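Local coordinates for uncharacterized protein lp_2219 (Lactobacillus plantarum, PDB 3HFQ), which is of unknown function but belongs to the lactonase family of seven-bladed beta-propellers, so a sugar-lactone hydrolase activity is possible though unproven, at residues H129-I143 with V156-N168. The protein carries 1 engineered substitution. Residues are numbered along the deposited sequence; the frame is centred on the assembly and turned at random.
Sequences HSGHGPRPEQDGSHI and VIDLGSDKVYVYN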
loop_
_atom_site.group_PDB
_atom_site.type_symbol
_atom_site.label_atom_id
_atom_site.label_comp_id
_atom_site.label_asym_id
_atom_site.label_seq_id
_atom_site.Cartn_x
_atom_site.Cartn_y
_atom_site.Cartn_z
ATOM N N HIS A 129 9.107 -16.833 -6.113
ATOM C CA HIS A 129 10.050 -16.792 -5.000
ATOM C C HIS A 129 9.828 -17.986 -4.081
ATOM O O HIS A 129 8.802 -18.661 -4.158
ATOM C CB HIS A 129 9.881 -15.508 -4.174
ATOM C CG HIS A 129 10.029 -14.247 -4.967
ATOM N ND1 HIS A 129 9.047 -13.781 -5.815
ATOM C CD2 HIS A 129 11.044 -13.354 -5.039
ATOM C CE1 HIS A 129 9.452 -12.651 -6.374
ATOM N NE2 HIS A 129 10.659 -12.372 -5.920
ATOM N N SER A 130 10.799 -18.237 -3.210
ATOM C CA SER A 130 10.708 -19.331 -2.260
ATOM C C SER A 130 11.343 -18.888 -0.951
ATOM O O SER A 130 12.035 -17.869 -0.897
ATOM C CB SER A 130 11.428 -20.571 -2.796
ATOM O OG SER A 130 12.823 -20.343 -2.898
ATOM N N GLY A 131 11.108 -19.653 0.106
ATOM C CA GLY A 131 11.670 -19.305 1.396
ATOM C C GLY A 131 10.598 -19.345 2.459
ATOM O O GLY A 131 9.429 -19.564 2.151
ATOM N N HIS A 132 10.992 -19.142 3.712
ATOM C CA HIS A 132 10.049 -19.155 4.823
ATOM C C HIS A 132 10.664 -18.444 6.021
ATOM O O HIS A 132 11.799 -17.964 5.952
ATOM C CB HIS A 132 9.689 -20.595 5.208
ATOM C CG HIS A 132 10.869 -21.435 5.584
ATOM N ND1 HIS A 132 11.646 -22.090 4.646
ATOM C CD2 HIS A 132 11.423 -21.712 6.785
ATOM C CE1 HIS A 132 12.621 -22.730 5.260
ATOM N NE2 HIS A 132 12.513 -22.518 6.560
ATOM N N GLY A 133 9.909 -18.382 7.113
ATOM C CA GLY A 133 10.391 -17.722 8.314
ATOM C C GLY A 133 10.007 -18.474 9.575
ATOM O O GLY A 133 9.341 -19.504 9.496
ATOM N N PRO A 134 10.407 -17.978 10.757
ATOM C CA PRO A 134 10.113 -18.602 12.050
ATOM C C PRO A 134 8.664 -18.489 12.524
ATOM O O PRO A 134 8.170 -19.366 13.229
ATOM C CB PRO A 134 11.077 -17.892 12.993
ATOM C CG PRO A 134 11.112 -16.504 12.421
ATOM C CD PRO A 134 11.264 -16.789 10.937
ATOM N N ARG A 135 7.986 -17.412 12.140
ATOM C CA ARG A 135 6.603 -17.194 12.556
ATOM C C ARG A 135 5.588 -18.040 11.780
ATOM O O ARG A 135 5.810 -18.398 10.623
ATOM C CB ARG A 135 6.257 -15.702 12.436
ATOM C CG ARG A 135 6.886 -14.811 13.521
ATOM C CD ARG A 135 6.848 -13.339 13.105
ATOM N NE ARG A 135 6.849 -12.391 14.221
ATOM C CZ ARG A 135 7.886 -12.129 15.013
ATOM N NH1 ARG A 135 9.047 -12.744 14.833
ATOM N NH2 ARG A 135 7.760 -11.238 15.987
ATOM N N PRO A 136 4.451 -18.370 12.418
ATOM C CA PRO A 136 3.385 -19.178 11.812
ATOM C C PRO A 136 2.910 -18.630 10.470
ATOM O O PRO A 136 2.529 -19.387 9.575
ATOM C CB PRO A 136 2.277 -19.137 12.864
ATOM C CG PRO A 136 3.032 -18.986 14.150
ATOM C CD PRO A 136 4.078 -17.958 13.783
ATOM N N GLU A 137 2.931 -17.308 10.334
ATOM C CA GLU A 137 2.487 -16.671 9.101
ATOM C C GLU A 137 3.506 -16.812 7.978
ATOM O O GLU A 137 3.196 -16.559 6.815
ATOM C CB GLU A 137 2.205 -15.180 9.343
ATOM C CG GLU A 137 1.095 -14.908 10.350
ATOM C CD GLU A 137 1.605 -14.735 11.770
ATOM O OE1 GLU A 137 2.750 -15.148 12.054
ATOM O OE2 GLU A 137 0.852 -14.187 12.605
ATOM N N GLN A 138 4.716 -17.234 8.325
ATOM C CA GLN A 138 5.780 -17.368 7.337
ATOM C C GLN A 138 6.029 -18.798 6.868
ATOM O O GLN A 138 7.164 -19.261 6.840
ATOM C CB GLN A 138 7.062 -16.764 7.907
ATOM C CG GLN A 138 6.905 -15.298 8.281
ATOM C CD GLN A 138 8.128 -14.733 8.973
ATOM O OE1 GLN A 138 8.519 -15.201 10.045
ATOM N NE2 GLN A 138 8.739 -13.722 8.365
ATOM N N ASP A 139 4.960 -19.482 6.478
ATOM C CA ASP A 139 5.057 -20.860 6.010
ATOM C C ASP A 139 5.675 -20.974 4.615
ATOM O O ASP A 139 6.155 -22.039 4.227
ATOM C CB ASP A 139 3.671 -21.518 6.011
ATOM C CG ASP A 139 2.621 -20.680 5.300
ATOM O OD1 ASP A 139 1.782 -21.266 4.584
ATOM O OD2 ASP A 139 2.621 -19.440 5.467
ATOM N N GLY A 140 5.657 -19.877 3.866
ATOM C CA GLY A 140 6.224 -19.885 2.529
ATOM C C GLY A 140 6.434 -18.464 2.042
ATOM O O GLY A 140 6.261 -17.519 2.806
ATOM N N SER A 141 6.811 -18.302 0.777
ATOM C CA SER A 141 7.024 -16.969 0.230
ATOM C C SER A 141 5.706 -16.220 0.133
ATOM O O SER A 141 4.709 -16.765 -0.338
ATOM C CB SER A 141 7.661 -17.046 -1.158
ATOM O OG SER A 141 7.673 -15.767 -1.767
ATOM N N HIS A 142 5.714 -14.965 0.572
ATOM C CA HIS A 142 4.528 -14.120 0.543
ATOM C C HIS A 142 4.918 -12.711 0.084
ATOM O O HIS A 142 5.339 -11.887 0.889
ATOM C CB HIS A 142 3.902 -14.065 1.942
ATOM C CG HIS A 142 3.387 -15.389 2.428
ATOM N ND1 HIS A 142 3.477 -15.784 3.749
ATOM C CD2 HIS A 142 2.752 -16.393 1.781
ATOM C CE1 HIS A 142 2.919 -16.975 3.888
ATOM N NE2 HIS A 142 2.472 -17.366 2.711
ATOM N N ILE A 143 4.783 -12.443 -1.212
ATOM C CA ILE A 143 5.130 -11.131 -1.757
ATOM C C ILE A 143 3.996 -10.160 -1.442
ATOM O O ILE A 143 2.831 -10.461 -1.692
ATOM C CB ILE A 143 5.355 -11.207 -3.290
ATOM C CG1 ILE A 143 6.391 -12.289 -3.610
ATOM C CG2 ILE A 143 5.857 -9.869 -3.808
ATOM C CD1 ILE A 143 7.744 -12.079 -2.928
ATOM N N VAL A 156 10.791 -5.356 -4.309
ATOM C CA VAL A 156 9.821 -6.427 -4.096
ATOM C C VAL A 156 10.021 -6.987 -2.687
ATOM O O VAL A 156 11.096 -7.477 -2.356
ATOM C CB VAL A 156 10.012 -7.543 -5.157
ATOM C CG1 VAL A 156 9.028 -8.688 -4.916
ATOM C CG2 VAL A 156 9.811 -6.959 -6.556
ATOM N N ILE A 157 8.978 -6.915 -1.865
ATOM C CA ILE A 157 9.066 -7.366 -0.477
ATOM C C ILE A 157 8.428 -8.724 -0.202
ATOM O O ILE A 157 7.266 -8.945 -0.524
ATOM C CB ILE A 157 8.415 -6.323 0.457
ATOM C CG1 ILE A 157 9.055 -4.952 0.216
ATOM C CG2 ILE A 157 8.573 -6.746 1.911
ATOM C CD1 ILE A 157 8.362 -3.816 0.948
ATOM N N ASP A 158 9.193 -9.621 0.417
ATOM C CA ASP A 158 8.709 -10.956 0.748
ATOM C C ASP A 158 8.517 -11.055 2.262
ATOM O O ASP A 158 9.482 -11.190 3.017
ATOM C CB ASP A 158 9.718 -12.015 0.288
ATOM C CG ASP A 158 9.148 -13.423 0.314
ATOM O OD1 ASP A 158 8.325 -13.723 1.202
ATOM O OD2 ASP A 158 9.535 -14.239 -0.547
ATOM N N LEU A 159 7.268 -10.978 2.700
ATOM C CA LEU A 159 6.949 -11.057 4.117
ATOM C C LEU A 159 7.259 -12.445 4.669
ATOM O O LEU A 159 7.686 -12.589 5.816
ATOM C CB LEU A 159 5.466 -10.718 4.326
ATOM C CG LEU A 159 4.873 -10.850 5.733
ATOM C CD1 LEU A 159 3.777 -9.809 5.926
ATOM C CD2 LEU A 159 4.332 -12.259 5.937
ATOM N N GLY A 160 7.055 -13.460 3.835
ATOM C CA GLY A 160 7.287 -14.829 4.252
ATOM C C GLY A 160 8.730 -15.229 4.509
ATOM O O GLY A 160 8.997 -16.041 5.398
ATOM N N SER A 161 9.663 -14.664 3.750
ATOM C CA SER A 161 11.073 -15.009 3.908
ATOM C C SER A 161 11.942 -13.906 4.515
ATOM O O SER A 161 13.161 -14.049 4.586
ATOM C CB SER A 161 11.657 -15.412 2.554
ATOM O OG SER A 161 11.623 -14.316 1.661
ATOM N N ASP A 162 11.319 -12.814 4.949
ATOM C CA ASP A 162 12.046 -11.693 5.549
ATOM C C ASP A 162 13.078 -11.084 4.606
ATOM O O ASP A 162 14.205 -10.796 5.012
ATOM C CB ASP A 162 12.746 -12.132 6.841
ATOM C CG ASP A 162 11.777 -12.376 7.976
ATOM O OD1 ASP A 162 10.942 -11.486 8.242
ATOM O OD2 ASP A 162 11.853 -13.452 8.608
ATOM N N LYS A 163 12.694 -10.875 3.350
ATOM C CA LYS A 163 13.622 -10.305 2.382
ATOM C C LYS A 163 13.036 -9.181 1.547
ATOM O O LYS A 163 11.834 -9.152 1.265
ATOM C CB LYS A 163 14.139 -11.397 1.440
ATOM C CG LYS A 163 15.017 -12.444 2.109
ATOM C CD LYS A 163 15.320 -13.589 1.155
ATOM C CE LYS A 163 16.155 -14.672 1.827
ATOM N NZ LYS A 163 17.504 -14.184 2.234
ATOM N N VAL A 164 13.900 -8.247 1.165
ATOM C CA VAL A 164 13.500 -7.142 0.312
ATOM C C VAL A 164 14.386 -7.236 -0.920
ATOM O O VAL A 164 15.601 -7.026 -0.851
ATOM C CB VAL A 164 13.710 -5.760 0.978
ATOM C CG1 VAL A 164 13.283 -4.661 0.012
ATOM C CG2 VAL A 164 12.893 -5.662 2.263
ATOM N N TYR A 165 13.774 -7.584 -2.043
ATOM C CA TYR A 165 14.495 -7.712 -3.296
ATOM C C TYR A 165 14.437 -6.418 -4.095
ATOM O O TYR A 165 13.496 -5.632 -3.969
ATOM C CB TYR A 165 13.875 -8.796 -4.183
ATOM C CG TYR A 165 13.914 -10.207 -3.651
ATOM C CD1 TYR A 165 12.952 -10.667 -2.751
ATOM C CD2 TYR A 165 14.888 -11.100 -4.087
ATOM C CE1 TYR A 165 12.966 -11.985 -2.294
ATOM C CE2 TYR A 165 14.913 -12.415 -3.639
ATOM C CZ TYR A 165 13.946 -12.855 -2.750
ATOM O OH TYR A 165 13.966 -14.164 -2.323
ATOM N N VAL A 166 15.458 -6.203 -4.911
ATOM C CA VAL A 166 15.482 -5.067 -5.813
ATOM C C VAL A 166 15.750 -5.705 -7.169
ATOM O O VAL A 166 16.720 -6.448 -7.326
ATOM C CB VAL A 166 16.593 -4.060 -5.490
ATOM C CG1 VAL A 166 16.650 -2.999 -6.589
ATOM C CG2 VAL A 166 16.309 -3.389 -4.150
ATOM N N TYR A 167 14.870 -5.434 -8.131
ATOM C CA TYR A 167 14.979 -5.982 -9.483
ATOM C C TYR A 167 15.113 -4.895 -10.537
ATOM O O TYR A 167 14.527 -3.822 -10.411
ATOM C CB TYR A 167 13.719 -6.769 -9.849
ATOM C CG TYR A 167 13.533 -8.099 -9.171
ATOM C CD1 TYR A 167 14.096 -9.258 -9.706
ATOM C CD2 TYR A 167 12.754 -8.211 -8.022
ATOM C CE1 TYR A 167 13.892 -10.501 -9.104
ATOM C CE2 TYR A 167 12.546 -9.444 -7.414
ATOM C CZ TYR A 167 13.111 -10.584 -7.963
ATOM O OH TYR A 167 12.898 -11.802 -7.363
ATOM N N ASN A 168 15.869 -5.190 -11.589
ATOM C CA ASN A 168 15.995 -4.262 -12.699
ATOM C C ASN A 168 14.843 -4.653 -13.611
ATOM O O ASN A 168 14.473 -5.827 -13.669
ATOM C CB ASN A 168 17.333 -4.440 -13.411
ATOM C CG ASN A 168 18.495 -3.979 -12.559
ATOM O OD1 ASN A 168 18.451 -2.897 -11.976
ATOM N ND2 ASN A 168 19.541 -4.793 -12.481
HETATM O O HOH W 1 11.971 -15.026 -0.911
HETATM O O HOH W 2 13.272 -16.751 -4.032
#
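Asp158 takes hold of the 129-143 loop with both carboxylate oxygens. Its OD2 accepts from Ser141 OG at 2.7 Å and its OD1 from His142 N at 3.0 Å, each donor standing above the carboxylate plane. CG, anti to the backbone N (chi1 -167°), carries the carboxylate toward the loop. On the opposite face OD1 also takes Ser161 N, an Asx motif, while a water links OD2 to Ser130 O, Ser161 OG and Tyr165 OH. With an alanine here, Ser141 OG, His142 N and Ser161 N would probably all be left without this acceptor, and the loop's grip on the turn would weaken. Gly160 CA makes a CA-H...O contact of 3.2 Å with Gly140 O, where a side chain would clash. Earlier in the loop, Gln138 NE2 donates almost straight to Leu159 O (3.0 Å), and its OE1 accepts from Arg135 N. At the other end the His129 edge meets the Tyr165 face, CD2 3.6 Å from CE1, and NE2 donates a weak hydrogen bond to Tyr167 OH; Ile143 CD1 lies over one His129 face, toward its rim. Asp162 and Lys163 opposite Asp158 form a G1 bulge in hairpin 154-158/163-169. The loop leaves strand 121-128 of one propeller blade, folds over this hairpin's turn and leads into strand 143-148, first of the hairpin's own blade, where Ile143 and Asp158 form an antiparallel non-hydrogen-bonded pair; His142 stacks on Tyr105 of the preceding blade.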